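Local structure of pseudouridine synthase (Pyrococcus abyssi, 2AUS) at residues A[44-49]-A[241-246]; A[70-75]-A[91-96]. The protein probably isomerises specific uridines to pseudouridine in RNA, as a Cbf5-type pseudouridine synthase of the TruB family. All coordinates share one frame; numbering follows the deposited sequence.

In the fold
Both interactions are built on one mixed sheet, whose strands 47-53 and 88-93 are neighbours: interaction 1 adds the short strand 241-242 to 47-53, and interaction 2 adds the start of strand 75-77 to 88-93. Main-chain bonds between Gly47 and Leu93 and between Ile49 and Val91 tie the two together. Along the chain, interaction 2 is nested inside the long loop that interaction 1 closes. Both are partly buried, but interaction 1 lies nearer the chain centre (about 10 Å against 16 Å, centre to centre), has no exposed touching residue, and pairs backbone bonds with valine, methionine and tyrosine packing. Interaction 2 has leucines inside and, on its more exposed side, where Glu73 and Lys74 lie, a carboxylate gripped by backbone N-H groups.

Interaction 1. Residues A[44-49]-A[241-246]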
# COMPACT_ATOMS: atom_id res chain seq x y z
N ILE A 44 18.42 -13.70 -18.81
CA ILE A 44 17.36 -12.78 -18.43
C ILE A 44 16.52 -12.41 -19.66
O ILE A 44 15.30 -12.31 -19.57
CB ILE A 44 17.96 -11.51 -17.78
CG1 ILE A 44 18.56 -11.88 -16.42
CG2 ILE A 44 16.90 -10.43 -17.63
CD1 ILE A 44 19.14 -10.71 -15.65
N GLN A 45 17.18 -12.22 -20.79
CA GLN A 45 16.50 -11.88 -22.04
C GLN A 45 15.50 -12.95 -22.43
O GLN A 45 14.49 -12.66 -23.08
CB GLN A 45 17.51 -11.72 -23.17
CG GLN A 45 18.25 -10.40 -23.21
CD GLN A 45 17.42 -9.29 -23.84
OE1 GLN A 45 16.99 -9.41 -24.99
NE2 GLN A 45 17.19 -8.22 -23.08
N TYR A 46 15.79 -14.19 -22.05
CA TYR A 46 14.93 -15.32 -22.37
C TYR A 46 14.51 -16.05 -21.11
O TYR A 46 14.42 -17.28 -21.10
CB TYR A 46 15.68 -16.29 -23.31
CG TYR A 46 16.01 -15.65 -24.64
CD1 TYR A 46 15.10 -15.66 -25.69
CD2 TYR A 46 17.21 -14.96 -24.81
CE1 TYR A 46 15.36 -14.98 -26.87
CE2 TYR A 46 17.48 -14.28 -25.99
CZ TYR A 46 16.55 -14.29 -27.01
OH TYR A 46 16.78 -13.57 -28.15
N GLY A 47 14.24 -15.29 -20.05
CA GLY A 47 13.85 -15.92 -18.80
C GLY A 47 12.41 -15.69 -18.39
O GLY A 47 11.73 -14.81 -18.91
N VAL A 48 11.95 -16.51 -17.44
CA VAL A 48 10.60 -16.42 -16.89
C VAL A 48 10.75 -16.49 -15.38
O VAL A 48 11.51 -17.32 -14.87
CB VAL A 48 9.71 -17.59 -17.34
CG1 VAL A 48 9.33 -17.43 -18.80
CG2 VAL A 48 10.45 -18.91 -17.14
N ILE A 49 10.04 -15.62 -14.67
CA ILE A 49 10.12 -15.60 -13.21
C ILE A 49 8.92 -16.29 -12.60
O ILE A 49 7.78 -16.06 -13.00
CB ILE A 49 10.14 -14.15 -12.67
CG1 ILE A 49 11.33 -13.39 -13.26
CG2 ILE A 49 10.22 -14.15 -11.15
CD1 ILE A 49 11.41 -11.93 -12.81
N GLN A 241 14.03 -18.40 -14.38
CA GLN A 241 14.14 -19.69 -15.06
C GLN A 241 14.24 -19.51 -16.56
O GLN A 241 13.80 -18.49 -17.10
CB GLN A 241 12.92 -20.57 -14.75
CG GLN A 241 12.54 -20.63 -13.28
CD GLN A 241 13.75 -20.78 -12.39
OE1 GLN A 241 14.56 -21.67 -12.59
NE2 GLN A 241 13.88 -19.89 -11.42
N PRO A 242 14.84 -20.49 -17.25
CA PRO A 242 14.94 -20.35 -18.71
C PRO A 242 13.50 -20.37 -19.23
O PRO A 242 12.64 -21.04 -18.64
CB PRO A 242 15.71 -21.60 -19.13
CG PRO A 242 16.52 -21.94 -17.90
CD PRO A 242 15.52 -21.71 -16.78
N MET A 243 13.23 -19.65 -20.30
CA MET A 243 11.87 -19.62 -20.84
C MET A 243 11.31 -21.01 -21.14
O MET A 243 10.09 -21.21 -21.15
CB MET A 243 11.83 -18.77 -22.11
CG MET A 243 12.60 -19.39 -23.26
SD MET A 243 12.52 -18.41 -24.78
CE MET A 243 13.98 -19.04 -25.65
N GLU A 244 12.20 -21.97 -21.39
CA GLU A 244 11.80 -23.35 -21.70
C GLU A 244 10.93 -23.96 -20.60
O GLU A 244 10.15 -24.88 -20.85
CB GLU A 244 13.04 -24.23 -21.91
CG GLU A 244 13.83 -23.98 -23.21
CD GLU A 244 14.52 -22.62 -23.28
OE1 GLU A 244 14.74 -21.98 -22.22
OE2 GLU A 244 14.86 -22.19 -24.40
N LYS A 245 11.08 -23.46 -19.37
CA LYS A 245 10.29 -23.95 -18.25
C LYS A 245 8.79 -23.79 -18.55
O LYS A 245 7.98 -24.63 -18.16
CB LYS A 245 10.66 -23.19 -16.98
CG LYS A 245 9.83 -23.54 -15.73
CD LYS A 245 10.10 -24.95 -15.21
CE LYS A 245 9.36 -25.21 -13.89
NZ LYS A 245 9.70 -24.17 -12.85
N ALA A 246 8.44 -22.71 -19.25
CA ALA A 246 7.04 -22.43 -19.57
C ALA A 246 6.37 -23.39 -20.54
O ALA A 246 5.15 -23.43 -20.61
CB ALA A 246 6.89 -21.00 -20.08
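Met243 and Tyr46 lie side by side and point the same way, the thioether running along the tyrosine rather than over its ring. Met243 CE comes obliquely to the ring, 3.6 Å from Tyr46 CD1, while Met243 SD sits at the ring edge, 5.2 Å from the ring centroid, a Met-aromatic contact. The methionine starts from a cramped first torsion, CG between the backbone N and the carbonyl carbon (chi1 67°), and is extended beyond it, which carries the sulfur past the Tyr46 carbonyl to the ring. That carbonyl is gripped by the same residue: Met243 N donates to Tyr46 O at 2.8 Å, though the bond is bent to 139° at the hydrogen. Trp329 meets the tyrosine ring with its plane turned about 55°.

Val48 splits its two methyls between partners. Val48 CG1 reaches to 3.9 Å from Met243 CA, whereas CG2 packs against Gln241 CB, 3.8 Å away, and near the carbonyl oxygens of Gln241 and Pro242. Their backbones form a reciprocal pair, Val48 N to Gln241 O at 2.7 Å and Gln241 N to Val48 O at 2.8 Å, both fairly straight. The Gln241 side chain starts over the same face as Val48 but bends at chi2 and leads off, its NE2 bonding Lys238 O. Opposite Pro242, Gly47 brings its CA to 3.1 Å from Gln241 O. Nearby, Glu244 forms a salt bridge with Arg38. The arrangement is a short antiparallel ladder, Val48-Gln241 hydrogen-bonded and Gly47-Pro242 non-hydrogen-bonded, by which strand 241-242 joins strand 47-53 in the mixed sheet.

Interaction 2. Residues A[70-75]-A[91-96]; sequences LNLEKA and VALERA
Glu94 folds its carboxylate back onto the main chain of Glu73 and Lys74, beside an antiparallel sheet pairing in which Ala75 and Leu93 form a non-hydrogen-bonded pair. Glu94 OE1 accepts from Lys74 N at 2.9 Å and from Glu73 N at 3.1 Å; both donors come from the same face, nearly 40° out of the carboxylate plane. OE2 adds a weak bond to Glu73 N. The bend at chi2 (-82°) turns the carboxylate back to these donors, although the side chain sets out away from segment 70-75. With an alanine in place of Glu94, the N-H groups of Glu73 and Lys74 would probably be left without their carboxylate acceptor, and the loop freer to shift.

The aliphatic part of Glu94 lies against Leu72 CD2. The other methyl of Leu72, CD1, meets Leu93 CD2 at 3.6 Å, and the side chains of Leu70 and Leu93 cross at about a right angle, CD1 against CD1. Farther out, Ile44 borders Leu72, and Ile66 of helix 59-69 packs on Leu93. That helix ends in a Schellman motif with Asn71 as its C-prime residue, from which the loop leads on to strand 75-77. The pairing also includes Glu94 N bound to Lys74 O at 2.8 Å, and a CA-H...O contact of 3.1 Å from Ala75 CA to Ala92 O.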
# COMPACT_ATOMS: atom_id res chain seq x y z
N LEU A 70 14.27 -5.01 -12.54
CA LEU A 70 15.27 -5.64 -13.39
C LEU A 70 15.68 -4.77 -14.57
O LEU A 70 16.38 -5.24 -15.46
CB LEU A 70 14.76 -7.00 -13.87
CG LEU A 70 14.30 -7.97 -12.77
CD1 LEU A 70 13.82 -9.28 -13.40
CD2 LEU A 70 15.44 -8.23 -11.79
N ASN A 71 15.27 -3.51 -14.58
CA ASN A 71 15.63 -2.59 -15.66
C ASN A 71 15.36 -3.23 -17.02
O ASN A 71 16.23 -3.27 -17.89
CB ASN A 71 17.12 -2.23 -15.54
CG ASN A 71 17.39 -1.26 -14.40
OD1 ASN A 71 17.34 -0.05 -14.58
ND2 ASN A 71 17.67 -1.79 -13.21
N LEU A 72 14.13 -3.70 -17.20
CA LEU A 72 13.73 -4.35 -18.44
C LEU A 72 12.88 -3.42 -19.29
O LEU A 72 12.35 -2.43 -18.80
CB LEU A 72 12.91 -5.61 -18.15
CG LEU A 72 13.44 -6.58 -17.10
CD1 LEU A 72 12.45 -7.71 -16.94
CD2 LEU A 72 14.81 -7.11 -17.50
N GLU A 73 12.75 -3.76 -20.57
CA GLU A 73 11.95 -2.99 -21.50
C GLU A 73 10.58 -3.66 -21.63
O GLU A 73 9.56 -2.98 -21.69
CB GLU A 73 12.63 -2.95 -22.88
CG GLU A 73 13.91 -2.13 -22.91
CD GLU A 73 13.64 -0.64 -22.87
OE1 GLU A 73 12.69 -0.22 -22.17
OE2 GLU A 73 14.39 0.13 -23.53
N LYS A 74 10.58 -4.99 -21.64
CA LYS A 74 9.35 -5.77 -21.78
C LYS A 74 9.25 -6.91 -20.78
O LYS A 74 10.25 -7.45 -20.31
CB LYS A 74 9.25 -6.37 -23.19
CG LYS A 74 9.28 -5.36 -24.32
CD LYS A 74 8.04 -4.48 -24.31
CE LYS A 74 8.09 -3.43 -25.42
NZ LYS A 74 6.86 -2.59 -25.43
N ALA A 75 8.01 -7.29 -20.47
CA ALA A 75 7.71 -8.38 -19.55
C ALA A 75 6.21 -8.59 -19.64
O ALA A 75 5.49 -7.67 -20.00
CB ALA A 75 8.11 -8.02 -18.13
N VAL A 91 5.99 -14.66 -14.79
CA VAL A 91 6.23 -13.42 -15.50
C VAL A 91 7.37 -13.65 -16.48
O VAL A 91 8.52 -13.85 -16.08
CB VAL A 91 6.60 -12.26 -14.53
CG1 VAL A 91 6.78 -10.96 -15.30
CG2 VAL A 91 5.51 -12.09 -13.49
N ALA A 92 7.05 -13.63 -17.78
CA ALA A 92 8.06 -13.83 -18.82
C ALA A 92 8.76 -12.50 -19.07
O ALA A 92 8.11 -11.44 -19.05
CB ALA A 92 7.40 -14.36 -20.10
N LEU A 93 10.06 -12.54 -19.31
CA LEU A 93 10.85 -11.33 -19.50
C LEU A 93 11.38 -11.07 -20.92
O LEU A 93 11.71 -12.00 -21.66
CB LEU A 93 12.05 -11.33 -18.56
CG LEU A 93 11.82 -11.84 -17.13
CD1 LEU A 93 13.16 -11.93 -16.42
CD2 LEU A 93 10.87 -10.91 -16.38
N GLU A 94 11.47 -9.79 -21.25
CA GLU A 94 12.00 -9.34 -22.53
C GLU A 94 11.60 -10.18 -23.74
O GLU A 94 10.43 -10.26 -24.09
CB GLU A 94 13.53 -9.27 -22.41
CG GLU A 94 14.02 -8.46 -21.21
CD GLU A 94 14.04 -6.96 -21.47
OE1 GLU A 94 13.08 -6.43 -22.08
OE2 GLU A 94 15.02 -6.29 -21.07
N ARG A 95 12.59 -10.81 -24.36
CA ARG A 95 12.39 -11.63 -25.55
C ARG A 95 11.48 -12.85 -25.35
O ARG A 95 10.93 -13.38 -26.31
CB ARG A 95 13.74 -12.09 -26.08
CG ARG A 95 14.61 -10.96 -26.61
CD ARG A 95 14.32 -10.71 -28.07
NE ARG A 95 14.45 -11.95 -28.84
CZ ARG A 95 14.25 -12.05 -30.15
NH1 ARG A 95 13.90 -10.97 -30.85
NH2 ARG A 95 14.37 -13.22 -30.75
N ALA A 96 11.34 -13.30 -24.10
CA ALA A 96 10.50 -14.45 -23.79
C ALA A 96 9.08 -14.05 -23.40
O ALA A 96 8.22 -14.91 -23.19
CB ALA A 96 11.13 -15.25 -22.66